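Alcohol dehydrogenase (Thermus thermophilus, PDB 2EIH) probably works as a zinc-containing, NAD-dependent oxidoreductase of the medium-chain alcohol dehydrogenase family, and carries a zinc ion held by four cysteines. Local coordinates at residues 74-79 and 127-132. Numbering follows the deposited sequence.
Sequences PGVEGF and LPEANL
In the GroES-like domain, the loop that leads from strand 64-72 into strand 84-91 lies against the turn linking strands 124-128 and 132-134, and Phe79 meets Leu132 and Glu129 there. The methyl CD2 of Leu132 stands 4.1 Å from the centroid of the Phe79 ring, only 4° off the ring normal, a CH-pi contact over the middle of one face. The far end of the same ring reaches the backbone: CZ comes 3.3 Å from the carbonyl O of Leu132, and CE2 comes edge-on to the carbonyl O of Glu129 at 3.5 Å. With CG anti to its own carbonyl carbon (chi1 -73°), Phe79 sends its ring across to the turn. Val85, on strand 84-91, touches both Phe79 and Leu132, and Val30 and Val32 continue the apolar cluster beyond Leu132. Replacing Phe79 by alanine would remove the ring and probably open a gap between the loop and Leu132, leaving CD2 without its aromatic partner.

Glu129 makes the second half of the contact. Straight from CG outward, its side chain passes Val76 antiparallel to it, bringing OE2 within 3.2 Å of Val76 CG2. That oxygen also sits 3.3 Å from Glu77 O, but both are acceptors and do not bond. Lys28 of the same chain and Arg95 of a second subunit pack on Glu129, while Glu77 forms a salt bridge to Arg109 of that subunit, so this edge borders the subunit interface. The contact thus joins the loop after strand 64-72 to the turn after strand 124-128, within the GroES-like domain of medium-chain dehydrogenases.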
loop_
_atom_site.group_PDB
_atom_site.type_symbol
_atom_site.label_atom_id
_atom_site.label_comp_id
_atom_site.label_asym_id
_atom_site.label_seq_id
_atom_site.Cartn_x
_atom_site.Cartn_y
_atom_site.Cartn_z
ATOM N N PRO A 74 16.114 34.973 14.957
ATOM C CA PRO A 74 17.279 35.379 14.167
ATOM C C PRO A 74 17.448 34.599 12.866
ATOM O O PRO A 74 17.377 35.170 11.776
ATOM C CB PRO A 74 18.437 35.167 15.136
ATOM C CG PRO A 74 17.980 33.990 15.934
ATOM C CD PRO A 74 16.530 34.327 16.212
ATOM N N GLY A 75 17.667 33.294 12.979
ATOM C CA GLY A 75 17.848 32.482 11.791
ATOM C C GLY A 75 16.561 31.846 11.307
ATOM O O GLY A 75 16.279 30.684 11.608
ATOM N N VAL A 76 15.774 32.604 10.551
ATOM C CA VAL A 76 14.515 32.085 10.037
ATOM C C VAL A 76 14.159 32.663 8.670
ATOM O O VAL A 76 14.176 33.878 8.456
ATOM C CB VAL A 76 13.355 32.349 11.031
ATOM C CG1 VAL A 76 13.218 33.832 11.283
ATOM C CG2 VAL A 76 12.053 31.770 10.488
ATOM N N GLU A 77 13.836 31.768 7.745
ATOM C CA GLU A 77 13.495 32.158 6.392
ATOM C C GLU A 77 12.137 31.607 6.003
ATOM O O GLU A 77 11.685 30.594 6.539
ATOM C CB GLU A 77 14.559 31.647 5.421
ATOM C CG GLU A 77 14.741 30.137 5.462
ATOM C CD GLU A 77 15.899 29.676 4.596
ATOM O OE1 GLU A 77 15.902 29.991 3.384
ATOM O OE2 GLU A 77 16.800 28.988 5.121
ATOM N N GLY A 78 11.486 32.277 5.062
ATOM C CA GLY A 78 10.182 31.819 4.630
ATOM C C GLY A 78 9.031 32.444 5.398
ATOM O O GLY A 78 7.885 32.022 5.232
ATOM N N PHE A 79 9.337 33.426 6.247
ATOM C CA PHE A 79 8.330 34.149 7.026
ATOM C C PHE A 79 8.796 35.562 7.348
ATOM O O PHE A 79 9.917 35.772 7.809
ATOM C CB PHE A 79 7.984 33.411 8.328
ATOM C CG PHE A 79 7.164 32.176 8.113
ATOM C CD1 PHE A 79 5.958 32.245 7.412
ATOM C CD2 PHE A 79 7.630 30.935 8.523
ATOM C CE1 PHE A 79 5.237 31.102 7.113
ATOM C CE2 PHE A 79 6.914 29.787 8.228
ATOM C CZ PHE A 79 5.717 29.867 7.519
ATOM N N LEU A 127 5.841 29.811 18.082
ATOM C CA LEU A 127 6.004 28.398 17.744
ATOM C C LEU A 127 7.081 28.213 16.678
ATOM O O LEU A 127 7.541 29.185 16.076
ATOM C CB LEU A 127 4.674 27.774 17.290
ATOM C CG LEU A 127 3.750 28.392 16.251
ATOM C CD1 LEU A 127 2.848 27.318 15.686
ATOM C CD2 LEU A 127 2.930 29.501 16.879
ATOM N N PRO A 128 7.524 26.966 16.452
ATOM C CA PRO A 128 8.559 26.721 15.440
ATOM C C PRO A 128 8.093 27.022 14.011
ATOM O O PRO A 128 6.933 26.812 13.675
ATOM C CB PRO A 128 8.912 25.248 15.655
ATOM C CG PRO A 128 7.654 24.662 16.213
ATOM C CD PRO A 128 7.175 25.728 17.172
ATOM N N GLU A 129 8.999 27.515 13.171
ATOM C CA GLU A 129 8.651 27.842 11.785
ATOM C C GLU A 129 8.026 26.671 11.037
ATOM O O GLU A 129 7.386 26.862 10.007
ATOM C CB GLU A 129 9.887 28.342 11.009
ATOM C CG GLU A 129 11.039 27.333 10.923
ATOM C CD GLU A 129 12.182 27.801 10.021
ATOM O OE1 GLU A 129 13.247 27.142 10.031
ATOM O OE2 GLU A 129 12.013 28.810 9.295
ATOM N N ALA A 130 8.216 25.464 11.561
ATOM C CA ALA A 130 7.678 24.262 10.938
ATOM C C ALA A 130 6.181 24.098 11.210
ATOM O O ALA A 130 5.506 23.286 10.566
ATOM C CB ALA A 130 8.428 23.028 11.435
ATOM N N ASN A 131 5.661 24.868 12.158
ATOM C CA ASN A 131 4.260 24.765 12.513
ATOM C C ASN A 131 3.439 25.948 12.035
ATOM O O ASN A 131 2.409 26.265 12.616
ATOM C CB ASN A 131 4.133 24.608 14.030
ATOM C CG ASN A 131 4.982 23.484 14.573
ATOM O OD1 ASN A 131 4.937 23.179 15.762
ATOM N ND2 ASN A 131 5.773 22.868 13.712
ATOM N N LEU A 132 3.898 26.577 10.961
ATOM C CA LEU A 132 3.225 27.729 10.389
ATOM C C LEU A 132 2.976 27.541 8.895
ATOM O O LEU A 132 3.895 27.213 8.147
ATOM C CB LEU A 132 4.089 28.968 10.581
ATOM C CG LEU A 132 3.530 30.124 11.393
ATOM C CD1 LEU A 132 3.123 29.644 12.762
ATOM C CD2 LEU A 132 4.568 31.216 11.470
#